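G-protein interacting protein 1 (Dictyostelium discoideum, PDB 5Z1N) probably binds heterotrimeric G proteins through their beta-gamma subunits, and in its C-terminal TNFAIP8-like helical domain, the part described here, holds phospholipid. Local coordinates at residues D143-E146 / I147-L151; R126-F129 / A130-S134; E31-A34 / N35-K39; P119-I122 / Q123-R126. All coordinates share one frame; numbering follows the deposited sequence.

Interaction 1: residues D143-E146 / I147-L151; sequences DDLE and IEDDL
Asp149 reaches back to Glu146 with side chain and backbone together. Its OD1 accepts a hydrogen bond from Glu146 N at 2.8 Å, the amide approaching from above the carboxylate plane, 44° out of it, and Asp149 N returns a bond of 3.1 Å to Glu146 O. The carboxylate can do this because CG lies anti to the carbonyl carbon and beside the Asp149 N (chi1 -64°), turned back over the preceding residues. This reciprocal pair secures the 3-10 turn 147-149 that links helix 135-144 to helix 151-158. A short polar acid suits the place, since it is just long enough to meet an amide three residues earlier; an alanine here would probably leave Glu146 N without its acceptor and let the turn shift. Glu146 runs beside Asp149, its CG 3.5 Å from Asp149 OD1, but a bend at chi2 (-77°) carries its carboxylate outward, with Glu146 OE2 5.1 Å from Asp149 OD1. Keeping the two like charges apart in this way probably limits their repulsion. On the inner side Leu145 slants across the aspartate, CD2 coming within 3.3 Å of Asp149 OD1, while its CD1 meets Leu151 CB loosely at 4.4 Å. Leu145 and Asp149 also touch Arg27 of helix 12-28, and Leu151 touches the bound phosphatidylethanolamine. A water donates to Glu146 O at 2.6 Å and accepts from Leu151 N, joining the turn to the next helix.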
loop_
_atom_site.group_PDB
_atom_site.type_symbol
_atom_site.label_atom_id
_atom_site.label_comp_id
_atom_site.label_asym_id
_atom_site.label_seq_id
_atom_site.Cartn_x
_atom_site.Cartn_y
_atom_site.Cartn_z
ATOM N N ASP A 143 -13.099 0.266 12.322
ATOM C CA ASP A 143 -13.956 0.041 13.484
ATOM C C ASP A 143 -13.216 -0.215 14.790
ATOM O O ASP A 143 -13.720 0.165 15.849
ATOM C CB ASP A 143 -14.901 -1.140 13.230
ATOM C CG ASP A 143 -16.204 -0.713 12.605
ATOM O OD1 ASP A 143 -16.396 0.504 12.402
ATOM O OD2 ASP A 143 -17.041 -1.592 12.319
ATOM N N ASP A 144 -12.043 -0.842 14.754
ATOM C CA ASP A 144 -11.457 -1.447 15.944
ATOM C C ASP A 144 -10.124 -0.828 16.354
ATOM O O ASP A 144 -9.467 -1.354 17.261
ATOM C CB ASP A 144 -11.287 -2.957 15.729
ATOM C CG ASP A 144 -12.617 -3.694 15.675
ATOM O OD1 ASP A 144 -13.655 -3.082 16.010
ATOM O OD2 ASP A 144 -12.631 -4.884 15.290
ATOM N N LEU A 145 -9.704 0.262 15.724
ATOM C CA LEU A 145 -8.456 0.911 16.100
ATOM C C LEU A 145 -8.698 1.980 17.157
ATOM O O LEU A 145 -9.758 2.610 17.206
ATOM C CB LEU A 145 -7.774 1.552 14.889
ATOM C CG LEU A 145 -6.985 0.673 13.921
ATOM C CD1 LEU A 145 -6.203 1.549 12.957
ATOM C CD2 LEU A 145 -6.054 -0.271 14.664
ATOM N N GLU A 146 -7.699 2.177 18.008
ATOM C CA GLU A 146 -7.693 3.344 18.871
ATOM C C GLU A 146 -7.218 4.559 18.081
ATOM O O GLU A 146 -6.616 4.439 17.010
ATOM C CB GLU A 146 -6.790 3.123 20.089
ATOM C CG GLU A 146 -6.640 1.670 20.529
ATOM C CD GLU A 146 -7.842 1.152 21.295
ATOM O OE1 GLU A 146 -8.707 1.969 21.678
ATOM O OE2 GLU A 146 -7.918 -0.076 21.518
ATOM N N ILE A 147 -7.500 5.748 18.624
ATOM C CA ILE A 147 -7.001 6.973 18.005
ATOM C C ILE A 147 -5.478 7.021 18.065
ATOM O O ILE A 147 -4.833 7.608 17.187
ATOM C CB ILE A 147 -7.643 8.213 18.668
ATOM C CG1 ILE A 147 -7.412 9.464 17.816
ATOM C CG2 ILE A 147 -7.122 8.414 20.090
ATOM C CD1 ILE A 147 -8.339 9.569 16.623
ATOM N N GLU A 148 -4.875 6.385 19.076
ATOM C CA GLU A 148 -3.421 6.345 19.205
ATOM C C GLU A 148 -2.749 5.488 18.139
ATOM O O GLU A 148 -1.518 5.531 18.023
ATOM C CB GLU A 148 -3.026 5.827 20.592
ATOM C CG GLU A 148 -3.020 6.886 21.685
ATOM C CD GLU A 148 -4.408 7.183 22.221
ATOM O OE1 GLU A 148 -4.622 8.312 22.716
ATOM O OE2 GLU A 148 -5.281 6.289 22.147
ATOM N N ASP A 149 -3.510 4.712 17.368
ATOM C CA ASP A 149 -2.926 3.868 16.334
ATOM C C ASP A 149 -2.604 4.633 15.054
ATOM O O ASP A 149 -2.011 4.053 14.138
ATOM C CB ASP A 149 -3.857 2.688 16.051
ATOM C CG ASP A 149 -4.018 1.784 17.265
ATOM O OD1 ASP A 149 -5.100 1.184 17.449
ATOM O OD2 ASP A 149 -3.054 1.695 18.054
ATOM N N ASP A 150 -2.994 5.906 14.973
ATOM C CA ASP A 150 -2.423 6.865 14.027
ATOM C C ASP A 150 -2.720 6.501 12.572
ATOM O O ASP A 150 -1.875 6.660 11.689
ATOM C CB ASP A 150 -0.920 7.025 14.256
ATOM C CG ASP A 150 -0.605 7.772 15.546
ATOM O OD1 ASP A 150 -1.416 8.633 15.943
ATOM O OD2 ASP A 150 0.445 7.501 16.163
ATOM N N LEU A 151 -3.940 6.026 12.315
ATOM C CA LEU A 151 -4.434 5.999 10.943
ATOM C C LEU A 151 -4.362 7.387 10.315
ATOM O O LEU A 151 -4.141 7.517 9.102
ATOM C CB LEU A 151 -5.870 5.473 10.919
ATOM C CG LEU A 151 -6.564 5.361 9.561
ATOM C CD1 LEU A 151 -5.847 4.352 8.661
ATOM C CD2 LEU A 151 -8.017 4.979 9.761
HETATM O O HOH W 1 -6.182 5.408 14.608
#

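Interaction 2: residues R126-F129 / A130-S134; sequences RNTF and AFLGS. With PEF (di-palmitoyl-3-sn-phosphatidylethanolamine), chain B.
Thr128 and Leu132 lie side by side, one turn apart, in the closing turns of the alpha-helix 119-132. Both point the same way, and Thr128 CG2 packs 3.7 Å from Leu132 CD1. The threonine's chi1 (-59°) sets OG1 beside the backbone N, where it bonds back to Leu124 O, and turns CG2 opposite that N; a beta-branched hydroxyl residue thus offers its methyl to the core and satisfies its buried oxygen within the helix. Beneath the pair, Leu132 N donates to Thr128 O at 2.9 Å in a nearly straight bond (175°). Phe129 faces elsewhere, into the lipid pocket, touching one acyl chain of the phosphatidylethanolamine and also Ala105, Glu106 and Thr109 of helix 92-113. Its ring meets the lipid obliquely, CZ 3.5 Å from PEF C44 and 4.0 Å from PEF C42. A large, flat, apolar side chain matches a methylene chain well; an alanine in its place would probably open a gap beside the end of that chain and leave it free to move. Phe131 packs on helices 12-28 and 31-53 and meets the ring of Phe137, whereas Ala130 is exposed, its CB close to Arg126 O. At Gly133 the backbone leaves helical geometry, and glycine suits the spot, since a CB would probably crowd Phe129 O; Gly133 N donates to that same oxygen at 2.8 Å.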
loop_
_atom_site.group_PDB
_atom_site.type_symbol
_atom_site.label_atom_id
_atom_site.label_comp_id
_atom_site.label_asym_id
_atom_site.label_seq_id
_atom_site.Cartn_x
_atom_site.Cartn_y
_atom_site.Cartn_z
ATOM N N ARG A 126 1.329 -10.935 -4.756
ATOM C CA ARG A 126 -0.103 -11.190 -4.608
ATOM C C ARG A 126 -0.523 -11.201 -3.142
ATOM O O ARG A 126 -1.530 -10.589 -2.771
ATOM C CB ARG A 126 -0.478 -12.513 -5.281
ATOM C CG ARG A 126 -0.400 -12.482 -6.800
ATOM C CD ARG A 126 -1.182 -13.635 -7.416
ATOM N NE ARG A 126 -0.809 -14.919 -6.827
ATOM C CZ ARG A 126 0.117 -15.731 -7.326
ATOM N NH1 ARG A 126 0.769 -15.396 -8.435
ATOM N NH2 ARG A 126 0.391 -16.878 -6.717
ATOM N N ASN A 127 0.231 -11.905 -2.293
ATOM C CA ASN A 127 -0.134 -11.996 -0.881
ATOM C C ASN A 127 -0.036 -10.639 -0.199
ATOM O O ASN A 127 -0.895 -10.281 0.622
ATOM C CB ASN A 127 0.761 -13.007 -0.165
ATOM C CG ASN A 127 0.424 -14.440 -0.520
ATOM O OD1 ASN A 127 -0.693 -14.742 -0.940
ATOM N ND2 ASN A 127 1.389 -15.333 -0.339
ATOM N N THR A 128 1.005 -9.872 -0.527
ATOM C CA THR A 128 1.191 -8.569 0.098
ATOM C C THR A 128 0.052 -7.625 -0.262
ATOM O O THR A 128 -0.584 -7.036 0.622
ATOM C CB THR A 128 2.539 -7.986 -0.318
ATOM O OG1 THR A 128 3.578 -8.885 0.082
ATOM C CG2 THR A 128 2.766 -6.634 0.337
ATOM N N PHE A 129 -0.234 -7.483 -1.561
ATOM C CA PHE A 129 -1.330 -6.612 -1.976
ATOM C C PHE A 129 -2.674 -7.123 -1.480
ATOM O O PHE A 129 -3.570 -6.327 -1.180
ATOM C CB PHE A 129 -1.361 -6.483 -3.499
ATOM C CG PHE A 129 -0.532 -5.353 -4.039
ATOM C CD1 PHE A 129 -1.076 -4.088 -4.188
ATOM C CD2 PHE A 129 0.780 -5.561 -4.426
ATOM C CE1 PHE A 129 -0.319 -3.048 -4.696
ATOM C CE2 PHE A 129 1.543 -4.526 -4.932
ATOM C CZ PHE A 129 0.992 -3.269 -5.070
ATOM N N ALA A 130 -2.840 -8.443 -1.400
ATOM C CA ALA A 130 -4.108 -8.998 -0.948
ATOM C C ALA A 130 -4.349 -8.678 0.518
ATOM O O ALA A 130 -5.488 -8.425 0.924
ATOM C CB ALA A 130 -4.141 -10.507 -1.180
ATOM N N PHE A 131 -3.292 -8.680 1.330
ATOM C CA PHE A 131 -3.458 -8.280 2.721
ATOM C C PHE A 131 -3.667 -6.776 2.837
ATOM O O PHE A 131 -4.639 -6.320 3.450
ATOM C CB PHE A 131 -2.251 -8.716 3.548
ATOM C CG PHE A 131 -2.399 -8.436 5.014
ATOM C CD1 PHE A 131 -1.966 -7.237 5.553
ATOM C CD2 PHE A 131 -2.982 -9.371 5.851
ATOM C CE1 PHE A 131 -2.107 -6.978 6.902
ATOM C CE2 PHE A 131 -3.123 -9.119 7.199
ATOM C CZ PHE A 131 -2.684 -7.923 7.724
ATOM N N LEU A 132 -2.762 -5.987 2.248
ATOM C CA LEU A 132 -2.813 -4.536 2.413
ATOM C C LEU A 132 -4.047 -3.929 1.764
ATOM O O LEU A 132 -4.516 -2.871 2.200
ATOM C CB LEU A 132 -1.560 -3.890 1.825
ATOM C CG LEU A 132 -0.218 -4.196 2.476
ATOM C CD1 LEU A 132 0.891 -3.714 1.565
ATOM C CD2 LEU A 132 -0.123 -3.544 3.844
ATOM N N GLY A 133 -4.569 -4.558 0.716
ATOM C CA GLY A 133 -5.756 -4.083 0.044
ATOM C C GLY A 133 -7.026 -4.804 0.430
ATOM O O GLY A 133 -8.048 -4.629 -0.242
ATOM N N SER A 134 -7.000 -5.609 1.487
ATOM C CA SER A 134 -8.167 -6.393 1.863
ATOM C C SER A 134 -9.260 -5.498 2.433
ATOM O O SER A 134 -8.998 -4.645 3.286
ATOM C CB SER A 134 -7.780 -7.457 2.886
ATOM O OG SER A 134 -8.933 -8.034 3.469
HETATM C C2 PEF B . 9.850 7.001 -2.396
HETATM C C1 PEF B . 10.185 7.229 -3.865
HETATM N N PEF B . 9.298 12.107 -7.128
HETATM C C3 PEF B . 9.643 8.315 -1.659
HETATM C C4 PEF B . 9.700 9.722 -7.054
HETATM C C5 PEF B . 9.574 10.948 -7.949
HETATM C C10 PEF B . 8.634 5.262 -1.302
HETATM C C11 PEF B . 7.534 4.230 -1.282
HETATM C C12 PEF B . 6.825 4.176 0.067
HETATM C C13 PEF B . 5.547 3.361 -0.105
HETATM C C14 PEF B . 4.813 3.088 1.203
HETATM C C15 PEF B . 3.404 2.595 0.881
HETATM C C16 PEF B . 2.639 2.184 2.131
HETATM C C17 PEF B . 1.141 2.074 1.857
HETATM C C18 PEF B . 0.846 1.315 0.567
HETATM C C19 PEF B . -0.401 0.447 0.707
HETATM C C20 PEF B . -1.591 1.226 1.261
HETATM C C21 PEF B . -2.211 0.487 2.440
HETATM C C22 PEF B . -3.319 1.305 3.093
HETATM C C23 PEF B . -3.665 0.757 4.474
HETATM C C24 PEF B . -4.855 1.499 5.069
HETATM C C25 PEF B . -5.098 1.088 6.504
HETATM C C30 PEF B . 7.246 8.627 -1.133
HETATM C C31 PEF B . 5.881 9.169 -1.481
HETATM C C32 PEF B . 4.990 8.043 -1.993
HETATM C C33 PEF B . 5.433 7.565 -3.370
HETATM C C34 PEF B . 5.046 6.106 -3.584
HETATM C C35 PEF B . 5.296 5.672 -5.025
HETATM C C36 PEF B . 5.491 4.163 -5.123
HETATM C C37 PEF B . 5.280 3.652 -6.544
HETATM C C38 PEF B . 5.665 2.178 -6.653
HETATM C C39 PEF B . 4.535 1.348 -7.253
HETATM C C40 PEF B . 4.923 -0.119 -7.406
HETATM C C41 PEF B . 5.270 -0.764 -6.068
HETATM C C42 PEF B . 4.078 -0.789 -5.115
HETATM C C43 PEF B . 4.400 -1.610 -3.872
HETATM C C44 PEF B . 3.238 -1.617 -2.887
HETATM C C45 PEF B . 3.487 -2.611 -1.773
HETATM O O4 PEF B . 9.523 5.265 -0.469
HETATM O O5 PEF B . 7.425 7.998 -0.102
HETATM O O2 PEF B . 8.631 6.274 -2.342
HETATM O O3 PEF B . 8.367 8.824 -2.034
HETATM O O1P PEF B . 12.920 9.418 -5.199
HETATM O O2P PEF B . 11.338 7.688 -6.394
HETATM O O3P PEF B . 10.866 8.466 -4.027
HETATM O O4P PEF B . 10.567 10.002 -5.956
HETATM P P PEF B . 11.542 8.838 -5.441
#

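Interaction 3: residues E31-A34 / N35-K39; sequences EEKA and NEMEK
Asn35 meets Glu31 one turn earlier, near the start of the alpha-helix 31-53. Its backbone N donates to Glu31 O at 2.9 Å, and its side chain, with CG beside the backbone N (chi1 -67°), folds over the same carbonyl. A water donates both to Asn35 OD1, at 3.2 Å, and to Glu31 OE2, while Lys22 NZ bonds the same Asn35 oxygen; a short amide suits a place where it must serve water and lysine so close to the backbone. Glu36 N donates to Glu32 O, and the residue sends an extended side chain alongside Lys33, pointing the same way. The lysine bends at chi2 and chi3 (63° and 58°) to bring its ammonium to the acid, giving an i to i+3 salt bridge of 3.0 Å between Lys33 NZ and Glu36 OE1. The syn lone pair of the oxygen is used. Met37 comes next; its flexible chain slants across the aliphatic part of Lys33, CE lying 3.6 Å from Lys33 CD, and the lysine's methylenes cover Met37 while its ammonium pairs with Glu36. Glu38 N donates to Ala34 O at 2.9 Å, and its buried carboxylate is matched by two salt bridges, OE1 to Lys22 and OE2 to Lys7, which probably stabilise its negative charge. The small Ala34 lets helix 12-28 approach through Ile25 and Lys26, while on another side Lys33 and Met37 pack on Phe131 of helix 119-132, with Thr128 also touching Met37.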
loop_
_atom_site.group_PDB
_atom_site.type_symbol
_atom_site.label_atom_id
_atom_site.label_comp_id
_atom_site.label_asym_id
_atom_site.label_seq_id
_atom_site.Cartn_x
_atom_site.Cartn_y
_atom_site.Cartn_z
ATOM N N GLU A 31 2.721 -9.308 15.279
ATOM C CA GLU A 31 4.048 -8.798 14.948
ATOM C C GLU A 31 4.700 -9.576 13.814
ATOM O O GLU A 31 5.462 -9.001 13.030
ATOM C CB GLU A 31 4.947 -8.840 16.176
ATOM C CG GLU A 31 4.613 -7.808 17.222
ATOM C CD GLU A 31 5.759 -7.598 18.180
ATOM O OE1 GLU A 31 5.869 -8.376 19.151
ATOM O OE2 GLU A 31 6.559 -6.666 17.945
ATOM N N GLU A 32 4.440 -10.882 13.721
ATOM C CA GLU A 32 5.038 -11.672 12.652
ATOM C C GLU A 32 4.534 -11.213 11.291
ATOM O O GLU A 32 5.321 -11.005 10.359
ATOM C CB GLU A 32 4.743 -13.157 12.864
ATOM C CG GLU A 32 5.683 -13.835 13.844
ATOM C CD GLU A 32 7.084 -13.982 13.290
ATOM O OE1 GLU A 32 7.229 -14.498 12.162
ATOM O OE2 GLU A 32 8.040 -13.578 13.982
ATOM N N LYS A 33 3.216 -11.048 11.163
ATOM C CA LYS A 33 2.646 -10.555 9.914
ATOM C C LYS A 33 3.120 -9.137 9.616
ATOM O O LYS A 33 3.357 -8.785 8.456
ATOM C CB LYS A 33 1.118 -10.621 9.983
ATOM C CG LYS A 33 0.396 -10.062 8.759
ATOM C CD LYS A 33 0.726 -10.849 7.492
ATOM C CE LYS A 33 0.367 -12.328 7.625
ATOM N NZ LYS A 33 0.571 -13.074 6.344
ATOM N N ALA A 34 3.278 -8.308 10.650
ATOM C CA ALA A 34 3.740 -6.940 10.424
ATOM C C ALA A 34 5.177 -6.917 9.921
ATOM O O ALA A 34 5.514 -6.139 9.018
ATOM C CB ALA A 34 3.609 -6.121 11.706
ATOM N N ASN A 35 6.040 -7.757 10.499
ATOM C CA ASN A 35 7.423 -7.832 10.045
ATOM C C ASN A 35 7.498 -8.378 8.626
ATOM O O ASN A 35 8.246 -7.853 7.786
ATOM C CB ASN A 35 8.243 -8.700 11.006
ATOM C CG ASN A 35 8.400 -8.067 12.379
ATOM O OD1 ASN A 35 8.303 -6.849 12.529
ATOM N ND2 ASN A 35 8.647 -8.893 13.388
ATOM N N GLU A 36 6.712 -9.419 8.336
ATOM C CA GLU A 36 6.692 -9.979 6.990
ATOM C C GLU A 36 6.217 -8.952 5.971
ATOM O O GLU A 36 6.805 -8.820 4.893
ATOM C CB GLU A 36 5.797 -11.222 6.946
ATOM C CG GLU A 36 5.723 -11.874 5.565
ATOM C CD GLU A 36 4.468 -12.706 5.365
ATOM O OE1 GLU A 36 3.533 -12.598 6.186
ATOM O OE2 GLU A 36 4.416 -13.470 4.380
ATOM N N MET A 37 5.152 -8.219 6.294
ATOM C CA MET A 37 4.619 -7.237 5.359
ATOM C C MET A 37 5.584 -6.075 5.167
ATOM O O MET A 37 5.711 -5.554 4.055
ATOM C CB MET A 37 3.257 -6.740 5.837
ATOM C CG MET A 37 2.155 -7.788 5.723
ATOM S SD MET A 37 1.740 -8.154 4.010
ATOM C CE MET A 37 1.519 -9.928 4.072
ATOM N N GLU A 38 6.272 -5.651 6.231
ATOM C CA GLU A 38 7.266 -4.590 6.082
ATOM C C GLU A 38 8.386 -5.029 5.147
ATOM O O GLU A 38 8.759 -4.302 4.211
ATOM C CB GLU A 38 7.830 -4.191 7.448
ATOM C CG GLU A 38 8.932 -3.139 7.380
ATOM C CD GLU A 38 9.686 -2.976 8.693
ATOM O OE1 GLU A 38 9.874 -3.982 9.410
ATOM O OE2 GLU A 38 10.088 -1.838 9.013
ATOM N N LYS A 39 8.925 -6.232 5.379
ATOM C CA LYS A 39 9.956 -6.760 4.492
ATOM C C LYS A 39 9.451 -6.868 3.059
ATOM O O LYS A 39 10.170 -6.528 2.114
ATOM C CB LYS A 39 10.433 -8.123 4.992
ATOM C CG LYS A 39 11.562 -8.723 4.171
ATOM C CD LYS A 39 12.111 -9.992 4.807
ATOM C CE LYS A 39 11.293 -11.212 4.411
ATOM N NZ LYS A 39 12.123 -12.452 4.391
HETATM O O HOH W 2 6.592 -5.828 14.986
HETATM O O HOH W 3 9.214 -11.761 12.579
#

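Interaction 4: residues P119-I122 / Q123-R126; sequences PHNI and QLIR
Four successive i to i+4 hydrogen bonds, running from Gln123 N to Pro119 O at 2.9 Å through to Arg126 N to Ile122 O at 3.0 Å, set up the first turns of the alpha-helix 119-132. Proline fits its first residue, where no amide has to be given to the helix. Ile122 and Ile125 lie side by side, their CD1 atoms 4.1 Å apart; both carry CG1 opposite the carbonyl carbon (chi1 -63° in each), and the side chains run the same way, packing on Val110 of helix 92-113 and on Phe117. Leu124 runs beside Asn121 on another face, its CD1 3.9 Å from Asn121 OD1, and packs on helix 31-53; the buried amide oxygen is satisfied by Lys43 of that helix. His120, Gln123 and Arg126 lie on the exposed side. One water donates to both His120 O and Gln123 OE1, the latter at 2.7 Å, and sits above the centre of the imidazole, 3.3 Å from the His120 ring plane. Gln123 leaves the helix with CG opposite its backbone N, and its extended chain carries OE1 to this water. Arg126 bends at chi3 to lay a face of its guanidinium over the backbone at Gln123 CA, beside Ile122. Its NH1 finishes the turn through a second water, which accepts from Arg126 NH1 at 3.2 Å and donates to Pro119 O at 2.7 Å.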
loop_
_atom_site.group_PDB
_atom_site.type_symbol
_atom_site.label_atom_id
_atom_site.label_comp_id
_atom_site.label_asym_id
_atom_site.label_seq_id
_atom_site.Cartn_x
_atom_site.Cartn_y
_atom_site.Cartn_z
ATOM N N PRO A 119 8.601 -17.014 -9.654
ATOM C CA PRO A 119 7.173 -17.204 -9.340
ATOM C C PRO A 119 6.847 -17.057 -7.861
ATOM O O PRO A 119 5.793 -16.507 -7.518
ATOM C CB PRO A 119 6.896 -18.627 -9.847
ATOM C CG PRO A 119 7.895 -18.837 -10.931
ATOM C CD PRO A 119 9.135 -18.115 -10.476
ATOM N N HIS A 120 7.734 -17.517 -6.973
ATOM C CA HIS A 120 7.485 -17.373 -5.542
ATOM C C HIS A 120 7.369 -15.905 -5.142
ATOM O O HIS A 120 6.548 -15.550 -4.287
ATOM C CB HIS A 120 8.591 -18.061 -4.742
ATOM C CG HIS A 120 8.403 -17.972 -3.260
ATOM N ND1 HIS A 120 8.849 -16.900 -2.516
ATOM C CD2 HIS A 120 7.807 -18.816 -2.384
ATOM C CE1 HIS A 120 8.540 -17.090 -1.246
ATOM N NE2 HIS A 120 7.910 -18.246 -1.138
ATOM N N ASN A 121 8.173 -15.035 -5.752
ATOM C CA ASN A 121 8.105 -13.615 -5.425
ATOM C C ASN A 121 6.936 -12.912 -6.105
ATOM O O ASN A 121 6.460 -11.886 -5.597
ATOM C CB ASN A 121 9.427 -12.937 -5.786
ATOM C CG ASN A 121 10.507 -13.195 -4.751
ATOM O OD1 ASN A 121 10.215 -13.329 -3.565
ATOM N ND2 ASN A 121 11.756 -13.274 -5.195
ATOM N N ILE A 122 6.459 -13.437 -7.235
ATOM C CA ILE A 122 5.188 -12.969 -7.781
ATOM C C ILE A 122 4.055 -13.296 -6.813
ATOM O O ILE A 122 3.188 -12.452 -6.529
ATOM C CB ILE A 122 4.950 -13.580 -9.175
ATOM C CG1 ILE A 122 6.038 -13.128 -10.153
ATOM C CG2 ILE A 122 3.561 -13.229 -9.694
ATOM C CD1 ILE A 122 5.972 -11.647 -10.516
ATOM N N GLN A 123 4.051 -14.524 -6.281
ATOM C CA GLN A 123 3.088 -14.872 -5.242
ATOM C C GLN A 123 3.247 -13.963 -4.032
ATOM O O GLN A 123 2.262 -13.621 -3.371
ATOM C CB GLN A 123 3.249 -16.335 -4.829
ATOM C CG GLN A 123 2.265 -16.777 -3.743
ATOM C CD GLN A 123 2.540 -18.180 -3.216
ATOM O OE1 GLN A 123 3.631 -18.474 -2.722
ATOM N NE2 GLN A 123 1.542 -19.052 -3.315
ATOM N N LEU A 124 4.484 -13.571 -3.722
ATOM C CA LEU A 124 4.703 -12.611 -2.645
ATOM C C LEU A 124 3.998 -11.291 -2.940
ATOM O O LEU A 124 3.361 -10.708 -2.052
ATOM C CB LEU A 124 6.202 -12.397 -2.435
ATOM C CG LEU A 124 6.682 -11.474 -1.312
ATOM C CD1 LEU A 124 7.976 -12.012 -0.721
ATOM C CD2 LEU A 124 6.880 -10.041 -1.805
ATOM N N ILE A 125 4.101 -10.804 -4.180
ATOM C CA ILE A 125 3.358 -9.603 -4.563
ATOM C C ILE A 125 1.872 -9.798 -4.304
ATOM O O ILE A 125 1.208 -8.945 -3.693
ATOM C CB ILE A 125 3.619 -9.250 -6.036
ATOM C CG1 ILE A 125 5.091 -8.919 -6.264
ATOM C CG2 ILE A 125 2.738 -8.080 -6.461
ATOM C CD1 ILE A 125 5.437 -8.766 -7.717
ATOM N N ARG A 126 1.329 -10.935 -4.756
ATOM C CA ARG A 126 -0.103 -11.190 -4.608
ATOM C C ARG A 126 -0.523 -11.201 -3.142
ATOM O O ARG A 126 -1.530 -10.589 -2.771
ATOM C CB ARG A 126 -0.478 -12.513 -5.281
ATOM C CG ARG A 126 -0.400 -12.482 -6.800
ATOM C CD ARG A 126 -1.182 -13.635 -7.416
ATOM N NE ARG A 126 -0.809 -14.919 -6.827
ATOM C CZ ARG A 126 0.117 -15.731 -7.326
ATOM N NH1 ARG A 126 0.769 -15.396 -8.435
ATOM N NH2 ARG A 126 0.391 -16.878 -6.717
HETATM O O HOH W 4 3.580 -16.880 -9.024
HETATM O O HOH W 5 5.259 -16.441 -1.854
#

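In the fold
From the N terminus, interaction 3 comes first, on helix 31-53; interaction 4 follows at the start of helix 119-132, interaction 2 at its end, and interaction 1 at the end of helix 135-144 and in the loop leading to helix 151-158. Each joins consecutive segments through residues about a turn apart, so none closes a long loop and none nests or crosses; interactions 4 and 2 share Arg126 and run continuously along helix 119-132 and just past its end. Only interactions 2 and 3 touch through space: Phe131 CZ lies 3.9 Å from Lys33 CG, packing helix 119-132 against helix 31-53. Interaction 1 lies apart, its centre about 30 Å from that of interaction 4, across the chain's centre. Interactions 1 and 2 both line the phosphatidylethanolamine pocket, through Leu151 and Phe129.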